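Long-range contacts in aldo-keto Reductase, OXIDOREDUCTASE (Salmonella typhimurium, PDB 5T79), which probably works as an NADPH-dependent aldo-keto reductase, reducing aldehydes such as 3-hydroxybutanal to the corresponding alcohol: residues Arg46-Arg51 with Ile296-Pro301; Met1-Asp6 with Glu83-Trp88. All blocks are in the same frame, centred on the assembly; numbering follows the deposited sequence. Where two conformers were deposited one is given.

From the N terminus the chain starts as an extended tail, and contact 2 closes the first loop where M1-D6 lies along E83-W88 at the C-terminal end of helix 72-85. Between these two segments the chain has already passed through helix 42-54, whose residues 46-51 are later met by 296-301, after the barrel strand 293-296, in contact 1. The segments therefore alternate and the two loops cross. Helix 42-54 connects both: R46 makes salt bridges to E83 and D84, R46 NH2 lying 2.8 Å from E83 OE1. Tail and cofactor-binding loop are thus linked through two neighbouring helices, 72-85 and 42-54.

Contact 1: residues Arg46-Arg51 with Ile296-Pro301; sequences RALLQR and IGASKP. With NDP (NADPH dihydro-nicotinamide-adenine-dinucleotide phosphate), chain E.
The nearest CA pair is L48 and P301, 5.3 Å apart: one side of helix 42-54 lies against the irregular loop that leaves barrel strand 293-296 and leads into helix 301-308. L48 supplies most of the helix side through its two methyls and P301 most of the loop side. With CG anti to the carbonyl carbon (chi1 -69°), L48 CD2 reaches the loop backbone, 3.4 Å from K300 C, and also meets P301 CD and the A298 methyl, while L48 CD1 comes 3.5 Å from A298 O. A47 CB and the aliphatic part of R51 approach the proline ring, R51 CG lying 4.1 Å from P301 CB; the charged end of R51 continues to a salt bridge with E305. The same loop holds NADPH. G297 N donates to the diphosphate oxygen O1A of NADPH (3.2 Å, N-H...O angle 162°), and S299 OG donates to O3X of the 2'-phosphate at 2.7 Å. Q303, itself a cofactor ligand, accepts from S299 N through OE1. In this TIM-barrel reductase apolar contacts seat the loop on the helix, while G297 N and S299 OG hold the diphosphate and the 2'-phosphate, the latter bond being consistent with use of NADPH.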
# COMPACT_ATOMS: atom_id res chain seq x y z
N ARG A 46 -15.14 -0.81 10.35
CA ARG A 46 -15.90 -1.95 9.82
C ARG A 46 -16.56 -1.57 8.50
O ARG A 46 -16.47 -2.32 7.53
CB ARG A 46 -16.95 -2.40 10.87
CG ARG A 46 -17.64 -3.71 10.51
CD ARG A 46 -18.80 -4.03 11.44
NE ARG A 46 -18.41 -4.02 12.85
CZ ARG A 46 -17.88 -5.05 13.50
NH1 ARG A 46 -17.64 -6.19 12.86
NH2 ARG A 46 -17.58 -4.95 14.79
N ALA A 47 -17.22 -0.39 8.46
CA ALA A 47 -17.89 0.13 7.26
C ALA A 47 -16.89 0.30 6.10
O ALA A 47 -17.23 -0.01 4.96
CB ALA A 47 -18.58 1.46 7.58
N LEU A 48 -15.67 0.78 6.40
CA LEU A 48 -14.61 0.97 5.37
C LEU A 48 -14.18 -0.38 4.77
O LEU A 48 -14.15 -0.54 3.56
CB LEU A 48 -13.36 1.67 5.99
CG LEU A 48 -13.56 3.14 6.39
CD1 LEU A 48 -12.40 3.64 7.26
CD2 LEU A 48 -13.77 4.02 5.16
N LEU A 49 -13.87 -1.35 5.62
CA LEU A 49 -13.49 -2.68 5.13
C LEU A 49 -14.63 -3.33 4.31
O LEU A 49 -14.36 -3.90 3.27
CB LEU A 49 -13.08 -3.61 6.29
CG LEU A 49 -11.81 -3.21 7.04
CD1 LEU A 49 -11.56 -4.15 8.21
CD2 LEU A 49 -10.61 -3.16 6.10
N GLN A 50 -15.88 -3.24 4.78
CA GLN A 50 -17.00 -3.85 4.06
C GLN A 50 -17.23 -3.15 2.72
O GLN A 50 -17.48 -3.82 1.72
CB GLN A 50 -18.28 -3.82 4.92
CG GLN A 50 -18.20 -4.80 6.10
CD GLN A 50 -19.48 -4.81 6.91
OE1 GLN A 50 -20.49 -4.27 6.49
NE2 GLN A 50 -19.49 -5.47 8.06
N ARG A 51 -17.15 -1.80 2.70
CA ARG A 51 -17.37 -1.08 1.42
C ARG A 51 -16.26 -1.42 0.41
O ARG A 51 -16.54 -1.66 -0.78
CB ARG A 51 -17.47 0.44 1.63
CG ARG A 51 -17.94 1.21 0.36
CD ARG A 51 -19.36 0.79 -0.04
NE ARG A 51 -19.87 1.52 -1.20
CZ ARG A 51 -20.40 0.96 -2.28
NH1 ARG A 51 -20.46 -0.37 -2.39
NH2 ARG A 51 -20.86 1.71 -3.27
N ILE A 296 -4.56 3.30 -1.22
CA ILE A 296 -5.21 4.48 -0.67
C ILE A 296 -5.41 4.38 0.86
O ILE A 296 -5.40 3.30 1.44
CB ILE A 296 -6.59 4.75 -1.40
CG1 ILE A 296 -7.63 3.65 -1.10
CG2 ILE A 296 -6.40 4.93 -2.92
CD1 ILE A 296 -9.14 4.07 -1.25
N GLY A 297 -5.58 5.54 1.48
CA GLY A 297 -6.00 5.66 2.86
C GLY A 297 -7.44 6.17 2.79
O GLY A 297 -7.83 6.78 1.78
N ALA A 298 -8.25 5.94 3.83
CA ALA A 298 -9.63 6.45 3.83
C ALA A 298 -10.17 6.59 5.24
O ALA A 298 -9.87 5.76 6.10
CB ALA A 298 -10.55 5.52 3.03
N SER A 299 -10.95 7.65 5.48
CA SER A 299 -11.61 7.86 6.77
C SER A 299 -13.11 7.64 6.61
O SER A 299 -13.82 7.47 7.60
CB SER A 299 -11.31 9.25 7.31
OG SER A 299 -11.90 10.24 6.49
N LYS A 300 -13.61 7.68 5.35
CA LYS A 300 -15.04 7.50 5.08
C LYS A 300 -15.27 6.69 3.78
O LYS A 300 -14.44 6.74 2.85
CB LYS A 300 -15.80 8.83 5.04
CG LYS A 300 -15.24 9.91 4.16
CD LYS A 300 -15.98 11.21 4.45
CE LYS A 300 -15.67 12.30 3.45
NZ LYS A 300 -16.68 13.40 3.50
N PRO A 301 -16.36 5.89 3.75
CA PRO A 301 -16.62 5.04 2.57
C PRO A 301 -16.69 5.78 1.24
O PRO A 301 -16.32 5.20 0.22
CB PRO A 301 -17.97 4.39 2.91
CG PRO A 301 -17.97 4.32 4.43
CD PRO A 301 -17.39 5.66 4.79
PA NDP E . -3.46 8.69 0.68
O1A NDP E . -4.38 7.95 -0.25
O2A NDP E . -2.26 9.42 0.28
O5B NDP E . -4.28 9.74 1.59
C5B NDP E . -5.28 9.15 2.44
C4B NDP E . -5.98 10.19 3.26
O4B NDP E . -6.37 11.30 2.41
C3B NDP E . -7.26 9.69 3.92
O3B NDP E . -6.99 9.23 5.25
C2B NDP E . -8.19 10.90 3.88
O2B NDP E . -7.99 11.75 5.03
C1B NDP E . -7.72 11.64 2.62
N9A NDP E . -8.47 11.31 1.41
C8A NDP E . -8.41 10.16 0.67
N7A NDP E . -9.20 10.15 -0.38
C5A NDP E . -9.82 11.39 -0.32
C6A NDP E . -10.82 11.99 -1.12
N6A NDP E . -11.30 11.45 -2.25
N1A NDP E . -11.29 13.20 -0.74
C2A NDP E . -10.74 13.79 0.33
N3A NDP E . -9.78 13.34 1.14
C4A NDP E . -9.37 12.12 0.77
O3 NDP E . -3.02 7.45 1.57
PN NDP E . -1.97 7.47 2.77
O1N NDP E . -2.91 7.50 3.92
O2N NDP E . -0.91 8.56 2.63
O5D NDP E . -1.06 6.13 2.75
C5D NDP E . -1.53 5.05 1.89
C4D NDP E . -1.27 3.70 2.54
O4D NDP E . 0.11 3.35 2.34
C3D NDP E . -1.49 3.60 4.03
O3D NDP E . -2.87 3.42 4.33
C2D NDP E . -0.56 2.45 4.44
O2D NDP E . -1.09 1.13 4.40
C1D NDP E . 0.60 2.62 3.44
N1N NDP E . 1.73 3.39 3.99
C2N NDP E . 2.97 2.74 4.02
C3N NDP E . 4.08 3.33 4.49
C7N NDP E . 5.41 2.67 4.23
O7N NDP E . 6.39 3.23 4.74
N7N NDP E . 5.52 1.54 3.53
C4N NDP E . 3.98 4.64 5.21
C5N NDP E . 2.72 5.36 4.89
C6N NDP E . 1.67 4.76 4.35
P2B NDP E . -9.11 12.44 5.98
O1X NDP E . -9.12 12.03 7.40
O2X NDP E . -8.77 13.91 5.78
O3X NDP E . -10.43 12.18 5.26

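Contact 2: residues Met1-Asp6 with Glu83-Trp88; sequences MIYQPD and EDFLPW
P5 lays its ring over one face of the W88 indole, CD standing 3.5 Å from the centroid of the six-membered ring and 18° off its normal, a CH-pi contact. P87 CB lies over the opposite face, sandwiching the indole between two prolines. The pair joins an extended N-terminal tail to the end of helix 72-85 on the outside of the TIM barrel, away from the cofactor site. The Y3 ring lies against D84 and F85, CG being anti to the backbone N (chi1 173°). Y3 CE2 lies over a face of the F85 ring, 3.6 Å from F85 CE2, the planes inclined at 50°, while D84 O sits at the tyrosine ring edge. The phenol OH hydrogen-bonds D54, tying the tail to helix 42-54 as well. Water replaces direct polar bonds between the segments. D84 OD1 accepts from one water and lies within hydrogen-bonding distance of a second, which accepts from Y3 N; OD2 takes a salt bridge from R46 and a hydrogen bond from Q50, so both carboxylate oxygens have partners. A third water sits between two carbonyls, 2.7 Å from Y3 O and 2.8 Å from D84 O, and can donate to either.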
# COMPACT_ATOMS: atom_id res chain seq x y z
N MET A 1 -25.77 -6.46 11.99
CA MET A 1 -26.33 -7.45 11.06
C MET A 1 -25.23 -8.36 10.52
O MET A 1 -24.06 -8.13 10.77
CB MET A 1 -27.08 -6.75 9.93
CG MET A 1 -27.60 -7.68 8.86
SD MET A 1 -28.38 -9.16 9.52
CE MET A 1 -29.83 -8.44 10.29
N ILE A 2 -25.61 -9.41 9.79
CA ILE A 2 -24.60 -10.32 9.26
C ILE A 2 -24.15 -9.82 7.89
O ILE A 2 -24.95 -9.64 6.99
CB ILE A 2 -25.12 -11.76 9.12
CG1 ILE A 2 -25.63 -12.29 10.45
CG2 ILE A 2 -24.03 -12.67 8.60
CD1 ILE A 2 -24.53 -12.59 11.45
N TYR A 3 -22.86 -9.61 7.76
CA TYR A 3 -22.31 -9.11 6.52
C TYR A 3 -22.35 -10.11 5.38
O TYR A 3 -21.94 -11.24 5.52
CB TYR A 3 -20.86 -8.64 6.75
CG TYR A 3 -20.11 -8.23 5.50
CD1 TYR A 3 -20.58 -7.24 4.67
CD2 TYR A 3 -18.92 -8.85 5.16
CE1 TYR A 3 -19.90 -6.88 3.54
CE2 TYR A 3 -18.23 -8.49 4.02
CZ TYR A 3 -18.72 -7.50 3.22
OH TYR A 3 -18.06 -7.13 2.08
N GLN A 4 -22.84 -9.65 4.24
CA GLN A 4 -22.86 -10.48 3.04
C GLN A 4 -22.17 -9.68 1.93
O GLN A 4 -22.67 -8.63 1.51
CB GLN A 4 -24.29 -10.91 2.65
CG GLN A 4 -24.31 -12.03 1.60
CD GLN A 4 -23.76 -13.36 2.09
OE1 GLN A 4 -23.92 -13.74 3.26
NE2 GLN A 4 -23.13 -14.10 1.19
N PRO A 5 -20.98 -10.10 1.47
CA PRO A 5 -20.30 -9.36 0.40
C PRO A 5 -21.17 -9.23 -0.83
O PRO A 5 -21.94 -10.14 -1.15
CB PRO A 5 -19.05 -10.20 0.11
CG PRO A 5 -18.87 -11.04 1.29
CD PRO A 5 -20.23 -11.32 1.82
N ASP A 6 -21.08 -8.08 -1.49
CA ASP A 6 -21.79 -7.77 -2.72
C ASP A 6 -21.44 -8.82 -3.77
O ASP A 6 -20.26 -9.10 -3.99
CB ASP A 6 -21.40 -6.36 -3.19
CG ASP A 6 -22.34 -5.70 -4.16
OD1 ASP A 6 -22.57 -6.28 -5.25
OD2 ASP A 6 -22.77 -4.56 -3.89
N GLU A 83 -15.34 -11.56 12.87
CA GLU A 83 -16.78 -11.33 12.93
C GLU A 83 -17.46 -11.33 11.57
O GLU A 83 -18.58 -11.85 11.47
CB GLU A 83 -17.08 -9.99 13.63
CG GLU A 83 -16.77 -10.00 15.12
CD GLU A 83 -16.91 -8.68 15.86
OE1 GLU A 83 -17.07 -7.63 15.21
OE2 GLU A 83 -16.80 -8.70 17.11
N ASP A 84 -16.81 -10.77 10.54
CA ASP A 84 -17.48 -10.58 9.26
C ASP A 84 -16.85 -11.22 8.04
O ASP A 84 -17.58 -11.43 7.06
CB ASP A 84 -17.55 -9.05 8.98
CG ASP A 84 -18.27 -8.19 10.02
OD1 ASP A 84 -19.17 -8.72 10.71
OD2 ASP A 84 -17.98 -6.98 10.09
N PHE A 85 -15.54 -11.48 8.03
CA PHE A 85 -14.88 -11.91 6.79
C PHE A 85 -14.32 -13.33 6.75
O PHE A 85 -13.78 -13.70 5.71
CB PHE A 85 -13.72 -10.95 6.49
CG PHE A 85 -14.16 -9.57 6.04
CD1 PHE A 85 -14.37 -8.55 6.97
CD2 PHE A 85 -14.29 -9.27 4.69
CE1 PHE A 85 -14.73 -7.26 6.56
CE2 PHE A 85 -14.65 -7.98 4.28
CZ PHE A 85 -14.87 -6.99 5.21
N LEU A 86 -14.43 -14.12 7.84
CA LEU A 86 -13.86 -15.47 7.89
C LEU A 86 -14.23 -16.36 6.69
O LEU A 86 -13.30 -16.97 6.15
CB LEU A 86 -14.21 -16.21 9.18
CG LEU A 86 -13.41 -15.86 10.43
CD1 LEU A 86 -13.59 -16.92 11.48
CD2 LEU A 86 -11.91 -15.69 10.14
N PRO A 87 -15.50 -16.43 6.19
CA PRO A 87 -15.78 -17.29 5.02
C PRO A 87 -15.07 -16.83 3.74
O PRO A 87 -14.97 -17.61 2.80
CB PRO A 87 -17.30 -17.18 4.86
CG PRO A 87 -17.80 -16.80 6.24
CD PRO A 87 -16.76 -15.82 6.68
N TRP A 88 -14.59 -15.57 3.69
CA TRP A 88 -13.94 -15.04 2.50
C TRP A 88 -12.45 -14.73 2.74
O TRP A 88 -11.85 -14.05 1.90
CB TRP A 88 -14.70 -13.79 1.98
CG TRP A 88 -16.15 -14.09 1.68
CD1 TRP A 88 -16.64 -14.70 0.56
CD2 TRP A 88 -17.25 -13.95 2.59
NE1 TRP A 88 -18.00 -14.92 0.71
CE2 TRP A 88 -18.39 -14.48 1.95
CE3 TRP A 88 -17.38 -13.42 3.89
CZ2 TRP A 88 -19.65 -14.51 2.57
CZ3 TRP A 88 -18.62 -13.45 4.50
CH2 TRP A 88 -19.74 -14.01 3.85
O HOH W 1 -20.99 -7.09 11.78
O HOH W 2 -21.11 -10.39 9.89
O HOH W 3 -20.27 -12.14 7.49